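Local coordinates for protein glycoside hydrolase family 31 (Trueperella pyogenes, PDB 5I0F) that probably hydrolyses cycloalternan, working through a covalent glycosyl-enzyme intermediate on the TIM-barrel fold of glycoside hydrolase family 31, at residues P353-D358 with Q451-V456; L455-D460 with R505-Y510. One frame throughout, in Å; residues are numbered along the deposited sequence.

Both contacts lie within the family 31 TIM-barrel domain and pack the same short helix, 453-457, against two different neighbours; their centres are about 10 Å apart. Along the chain, loop segment 353-358, between barrel strand 326-329 and helix 370-379, comes first; then 451-456 runs into 455-460, sharing Leu455 and Val456; last comes 505-510, at the end of helix 485-506. Helix 453-457 is thus the middle element between loop and later helix. It precedes barrel strand 463-466, and helix 485-506 precedes the adjacent strand 513-515. Probable hydrogen bonds from Gly356 N to Asp458 OD2 and between Arg453 NH1 and Ser506 OG link the two contacts directly at the barrel's periphery.

Interaction 1 (P353-D358 with Q451-V456); sequences PHRGPD and QRRYLV
The long loop after barrel strand 326-329 meets the start of helix 453-457 here, where Tyr454 presses against the backbone of His354 to Gly356. Tyr454 CB lies 3.5 Å from His354 O; a chi1 of 86° sets CG over the residue's own backbone and lays the ring obliquely past the Gly356 amide, and the hydroxyl bonds to Thr339 O. Two waters bridge the backbones, one joining His354 O to Tyr454 N, the other His354 N to Gln451 O. The Gln451 side chain crosses Pro353 at about a right angle, its NE2 3.7 Å from Pro353 N and bonded to Gly351 O, with OE1 on Gln405.

Bends at chi2 and chi3 bring one face of the Arg355 guanidinium over Tyr454 CA, while Arg453 CD reaches its edge, 3.8 Å from Arg355 NH1. The two arginines run side by side, their guanidinium planes nearly coplanar (12°) rather than stacked. Within the loop, Asp358 OD2 accepts from His354 ND1 at 2.8 Å and, from the opposite face, Arg355 N.

Between the segments the polar link runs through water; Gly356 N and Arg355 add direct ties to Asp458 just beyond, and Glu457 and Glu450 probably help offset the arginine charges.

Interaction 2 (L455-D460 with R505-Y510); sequences LVEDLD and RSAGKY
The backbones come nearest where Glu457, on helix 453-457, lies 6.2 Å from Ala507 (CA to CA), just where helix 485-506 ends in a Schellman motif with Gly508, at positive phi, as the C-prime residue. Val456 makes the apolar contact with one branch: CG1, held anti to the backbone N (chi1 -176°), sits 3.5 Å from Ala507 CB and 3.4 Å from Lys509 CD, both closer than usual for carbon pairs. Glu457 CG adds a looser touch on Ala507 CB at 4.0 Å, its carboxylate being engaged by the arginines of interaction 1.

Lys509 runs past Val456 in the opposite direction, its chain extended through CD and then bent at chi4 (-91°), which carries NZ across to Asp460. There NZ donates to Asp460 OD1 at 2.9 Å in a salt bridge, approaching from above the carboxylate plane, 53° out of it. Weaker interactions of the same amine reach Ile461 O and Asp462 OD1. The aliphatic part of the lysine thus packs on valine while its charge is met beyond it.

Apolar contact edged by an ion pair joins the ends of two peripheral helices and the turns that lead from them into strands 463-466 and 513-515, neighbours in the parallel eight-stranded barrel characteristic of the TIM-barrel fold.

Interaction 1 (P353-D358 with Q451-V456)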
loop_
_atom_site.group_PDB
_atom_site.type_symbol
_atom_site.label_atom_id
_atom_site.label_comp_id
_atom_site.label_asym_id
_atom_site.label_seq_id
_atom_site.Cartn_x
_atom_site.Cartn_y
_atom_site.Cartn_z
ATOM N N PRO A 353 19.256 -11.600 -20.137
ATOM C CA PRO A 353 17.854 -12.046 -20.284
ATOM C C PRO A 353 17.711 -13.369 -21.038
ATOM O O PRO A 353 18.444 -13.585 -21.998
ATOM C CB PRO A 353 17.206 -10.926 -21.118
ATOM C CG PRO A 353 18.057 -9.731 -20.909
ATOM C CD PRO A 353 19.460 -10.244 -20.693
ATOM N N HIS A 354 16.797 -14.234 -20.595
ATOM C CA HIS A 354 16.456 -15.468 -21.308
ATOM C C HIS A 354 15.361 -15.272 -22.349
ATOM O O HIS A 354 14.581 -14.341 -22.258
ATOM C CB HIS A 354 15.971 -16.548 -20.326
ATOM C CG HIS A 354 17.066 -17.132 -19.500
ATOM N ND1 HIS A 354 17.969 -18.050 -19.999
ATOM C CD2 HIS A 354 17.428 -16.905 -18.219
ATOM C CE1 HIS A 354 18.827 -18.375 -19.053
ATOM N NE2 HIS A 354 18.531 -17.680 -17.968
ATOM N N ARG A 355 15.324 -16.167 -23.333
ATOM C CA ARG A 355 14.178 -16.328 -24.240
ATOM C C ARG A 355 13.509 -17.664 -24.013
ATOM O O ARG A 355 14.117 -18.596 -23.469
ATOM C CB ARG A 355 14.634 -16.248 -25.706
ATOM C CG ARG A 355 15.272 -14.925 -26.134
ATOM C CD ARG A 355 14.471 -13.684 -25.753
ATOM N NE ARG A 355 13.059 -13.720 -26.171
ATOM C CZ ARG A 355 12.219 -12.678 -26.117
ATOM N NH1 ARG A 355 12.621 -11.485 -25.680
ATOM N NH2 ARG A 355 10.968 -12.819 -26.538
ATOM N N GLY A 356 12.251 -17.758 -24.444
ATOM C CA GLY A 356 11.442 -18.973 -24.305
ATOM C C GLY A 356 12.130 -20.265 -24.694
ATOM O O GLY A 356 12.107 -21.223 -23.936
ATOM N N PRO A 357 12.765 -20.293 -25.872
ATOM C CA PRO A 357 13.515 -21.484 -26.324
ATOM C C PRO A 357 14.722 -21.893 -25.467
ATOM O O PRO A 357 15.246 -22.984 -25.675
ATOM C CB PRO A 357 13.992 -21.085 -27.736
ATOM C CG PRO A 357 13.024 -20.053 -28.185
ATOM C CD PRO A 357 12.656 -19.286 -26.941
ATOM N N ASP A 358 15.176 -21.061 -24.527
ATOM C CA ASP A 358 16.223 -21.485 -23.588
ATOM C C ASP A 358 15.806 -22.620 -22.656
ATOM O O ASP A 358 16.655 -23.256 -22.055
ATOM C CB ASP A 358 16.683 -20.338 -22.678
ATOM C CG ASP A 358 17.333 -19.195 -23.429
ATOM O OD1 ASP A 358 17.689 -19.329 -24.621
ATOM O OD2 ASP A 358 17.511 -18.142 -22.777
ATOM N N GLN A 451 14.469 -8.825 -18.307
ATOM C CA GLN A 451 14.607 -10.166 -17.714
ATOM C C GLN A 451 13.286 -10.987 -17.771
ATOM O O GLN A 451 13.324 -12.223 -17.803
ATOM C CB GLN A 451 15.082 -10.052 -16.261
ATOM C CG GLN A 451 16.431 -9.348 -16.029
ATOM C CD GLN A 451 17.636 -10.271 -16.183
ATOM O OE1 GLN A 451 17.648 -11.380 -15.631
ATOM N NE2 GLN A 451 18.670 -9.811 -16.908
ATOM N N ARG A 452 12.143 -10.303 -17.753
ATOM C CA ARG A 452 10.800 -10.922 -17.780
ATOM C C ARG A 452 10.095 -10.897 -19.116
ATOM O O ARG A 452 8.964 -11.399 -19.208
ATOM C CB ARG A 452 9.851 -10.190 -16.797
ATOM C CG ARG A 452 10.134 -10.461 -15.355
ATOM C CD ARG A 452 11.077 -9.448 -14.727
ATOM N NE ARG A 452 11.342 -9.938 -13.393
ATOM C CZ ARG A 452 12.459 -9.787 -12.699
ATOM N NH1 ARG A 452 13.502 -9.087 -13.162
ATOM N NH2 ARG A 452 12.520 -10.349 -11.507
ATOM N N ARG A 453 10.710 -10.294 -20.135
ATOM C CA ARG A 453 10.024 -10.046 -21.400
ATOM C C ARG A 453 9.537 -11.338 -22.041
ATOM O O ARG A 453 8.421 -11.387 -22.569
ATOM C CB ARG A 453 10.927 -9.262 -22.377
ATOM C CG ARG A 453 10.310 -9.016 -23.760
ATOM C CD ARG A 453 11.195 -8.122 -24.624
ATOM N NE ARG A 453 11.202 -6.767 -24.095
ATOM C CZ ARG A 453 10.230 -5.875 -24.249
ATOM N NH1 ARG A 453 9.127 -6.161 -24.936
ATOM N NH2 ARG A 453 10.352 -4.681 -23.683
ATOM N N TYR A 454 10.351 -12.386 -21.972
ATOM C CA TYR A 454 9.967 -13.698 -22.575
ATOM C C TYR A 454 8.668 -14.283 -21.995
ATOM O O TYR A 454 7.953 -14.997 -22.698
ATOM C CB TYR A 454 11.090 -14.727 -22.486
ATOM C CG TYR A 454 11.112 -15.502 -21.194
ATOM C CD1 TYR A 454 11.764 -15.008 -20.063
ATOM C CD2 TYR A 454 10.471 -16.733 -21.092
ATOM C CE1 TYR A 454 11.780 -15.728 -18.887
ATOM C CE2 TYR A 454 10.471 -17.446 -19.914
ATOM C CZ TYR A 454 11.123 -16.935 -18.815
ATOM O OH TYR A 454 11.120 -17.667 -17.655
ATOM N N LEU A 455 8.363 -13.971 -20.736
ATOM C CA LEU A 455 7.102 -14.417 -20.110
ATOM C C LEU A 455 5.897 -13.894 -20.878
ATOM O O LEU A 455 4.914 -14.603 -21.044
ATOM C CB LEU A 455 6.995 -13.938 -18.654
ATOM C CG LEU A 455 8.070 -14.479 -17.721
ATOM C CD1 LEU A 455 7.994 -13.725 -16.402
ATOM C CD2 LEU A 455 7.918 -15.997 -17.534
ATOM N N VAL A 456 5.988 -12.642 -21.324
ATOM C CA VAL A 456 4.927 -11.991 -22.066
ATOM C C VAL A 456 5.021 -12.363 -23.560
ATOM O O VAL A 456 4.025 -12.757 -24.149
ATOM C CB VAL A 456 4.943 -10.468 -21.875
ATOM C CG1 VAL A 456 3.778 -9.842 -22.590
ATOM C CG2 VAL A 456 4.829 -10.102 -20.390
HETATM O O HOH W 1 13.248 -12.046 -21.478
HETATM O O HOH W 2 15.626 -13.799 -18.143
#

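Interaction 2 (L455-D460 with R505-Y510)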
loop_
_atom_site.group_PDB
_atom_site.type_symbol
_atom_site.label_atom_id
_atom_site.label_comp_id
_atom_site.label_asym_id
_atom_site.label_seq_id
_atom_site.Cartn_x
_atom_site.Cartn_y
_atom_site.Cartn_z
ATOM N N LEU A 455 8.363 -13.971 -20.736
ATOM C CA LEU A 455 7.102 -14.417 -20.110
ATOM C C LEU A 455 5.897 -13.894 -20.878
ATOM O O LEU A 455 4.914 -14.603 -21.044
ATOM C CB LEU A 455 6.995 -13.938 -18.654
ATOM C CG LEU A 455 8.070 -14.479 -17.721
ATOM C CD1 LEU A 455 7.994 -13.725 -16.402
ATOM C CD2 LEU A 455 7.918 -15.997 -17.534
ATOM N N VAL A 456 5.988 -12.642 -21.324
ATOM C CA VAL A 456 4.927 -11.991 -22.066
ATOM C C VAL A 456 5.021 -12.363 -23.560
ATOM O O VAL A 456 4.025 -12.757 -24.149
ATOM C CB VAL A 456 4.943 -10.468 -21.875
ATOM C CG1 VAL A 456 3.778 -9.842 -22.590
ATOM C CG2 VAL A 456 4.829 -10.102 -20.390
ATOM N N GLU A 457 6.200 -12.241 -24.161
ATOM C CA GLU A 457 6.332 -12.401 -25.616
ATOM C C GLU A 457 6.301 -13.850 -26.078
ATOM O O GLU A 457 5.741 -14.121 -27.134
ATOM C CB GLU A 457 7.586 -11.697 -26.149
ATOM C CG GLU A 457 7.488 -10.193 -26.013
ATOM C CD GLU A 457 8.582 -9.439 -26.730
ATOM O OE1 GLU A 457 9.588 -10.055 -27.193
ATOM O OE2 GLU A 457 8.434 -8.212 -26.808
ATOM N N ASP A 458 6.901 -14.759 -25.302
ATOM C CA ASP A 458 7.021 -16.168 -25.669
ATOM C C ASP A 458 5.943 -17.012 -24.974
ATOM O O ASP A 458 5.250 -17.754 -25.650
ATOM C CB ASP A 458 8.454 -16.698 -25.419
ATOM C CG ASP A 458 9.523 -15.879 -26.160
ATOM O OD1 ASP A 458 9.150 -15.237 -27.170
ATOM O OD2 ASP A 458 10.727 -15.851 -25.766
ATOM N N LEU A 459 5.780 -16.891 -23.664
ATOM C CA LEU A 459 4.762 -17.672 -22.941
ATOM C C LEU A 459 3.332 -17.096 -22.995
ATOM O O LEU A 459 2.368 -17.828 -22.755
ATOM C CB LEU A 459 5.198 -17.893 -21.498
ATOM C CG LEU A 459 6.448 -18.750 -21.320
ATOM C CD1 LEU A 459 6.714 -18.972 -19.828
ATOM C CD2 LEU A 459 6.335 -20.079 -22.035
ATOM N N ASP A 460 3.210 -15.808 -23.322
ATOM C CA ASP A 460 1.936 -15.140 -23.596
ATOM C C ASP A 460 1.109 -14.848 -22.332
ATOM O O ASP A 460 -0.107 -14.822 -22.394
ATOM C CB ASP A 460 1.119 -15.912 -24.651
ATOM C CG ASP A 460 0.066 -15.047 -25.355
ATOM O OD1 ASP A 460 0.284 -13.823 -25.544
ATOM O OD2 ASP A 460 -0.991 -15.613 -25.728
ATOM N N ARG A 505 2.630 -3.046 -22.524
ATOM C CA ARG A 505 2.362 -2.186 -23.674
ATOM C C ARG A 505 3.320 -2.462 -24.818
ATOM O O ARG A 505 2.873 -2.522 -25.957
ATOM C CB ARG A 505 2.454 -0.696 -23.312
ATOM C CG ARG A 505 1.342 -0.158 -22.435
ATOM C CD ARG A 505 1.629 1.299 -22.105
ATOM N NE ARG A 505 0.717 1.799 -21.087
ATOM C CZ ARG A 505 0.976 1.927 -19.778
ATOM N NH1 ARG A 505 2.164 1.624 -19.232
ATOM N NH2 ARG A 505 0.007 2.400 -18.986
ATOM N N SER A 506 4.618 -2.623 -24.519
ATOM C CA SER A 506 5.634 -2.877 -25.566
ATOM C C SER A 506 5.457 -4.215 -26.263
ATOM O O SER A 506 5.925 -4.392 -27.386
ATOM C CB SER A 506 7.085 -2.763 -25.022
ATOM O OG SER A 506 7.450 -3.888 -24.239
ATOM N N ALA A 507 4.793 -5.155 -25.585
ATOM C CA ALA A 507 4.524 -6.466 -26.108
ATOM C C ALA A 507 3.113 -6.615 -26.683
ATOM O O ALA A 507 2.653 -7.746 -26.861
ATOM C CB ALA A 507 4.739 -7.495 -24.995
ATOM N N GLY A 508 2.417 -5.511 -26.965
ATOM C CA GLY A 508 1.104 -5.583 -27.592
ATOM C C GLY A 508 -0.057 -5.902 -26.666
ATOM O O GLY A 508 -1.116 -6.310 -27.134
ATOM N N LYS A 509 0.102 -5.671 -25.363
ATOM C CA LYS A 509 -0.921 -6.032 -24.396
ATOM C C LYS A 509 -1.390 -4.838 -23.555
ATOM O O LYS A 509 -0.690 -3.834 -23.450
ATOM C CB LYS A 509 -0.370 -7.147 -23.497
ATOM C CG LYS A 509 -0.171 -8.445 -24.259
ATOM C CD LYS A 509 0.469 -9.470 -23.376
ATOM C CE LYS A 509 0.625 -10.810 -24.083
ATOM N NZ LYS A 509 -0.570 -11.640 -23.844
ATOM N N TYR A 510 -2.576 -4.963 -22.958
ATOM C CA TYR A 510 -3.032 -3.994 -21.963
ATOM C C TYR A 510 -2.128 -4.016 -20.713
ATOM O O TYR A 510 -1.623 -5.072 -20.349
ATOM C CB TYR A 510 -4.447 -4.328 -21.511
ATOM C CG TYR A 510 -5.529 -3.885 -22.458
ATOM C CD1 TYR A 510 -6.128 -2.646 -22.311
ATOM C CD2 TYR A 510 -5.988 -4.724 -23.452
ATOM C CE1 TYR A 510 -7.155 -2.240 -23.167
ATOM C CE2 TYR A 510 -6.999 -4.335 -24.312
ATOM C CZ TYR A 510 -7.577 -3.092 -24.161
ATOM O OH TYR A 510 -8.588 -2.720 -25.016
#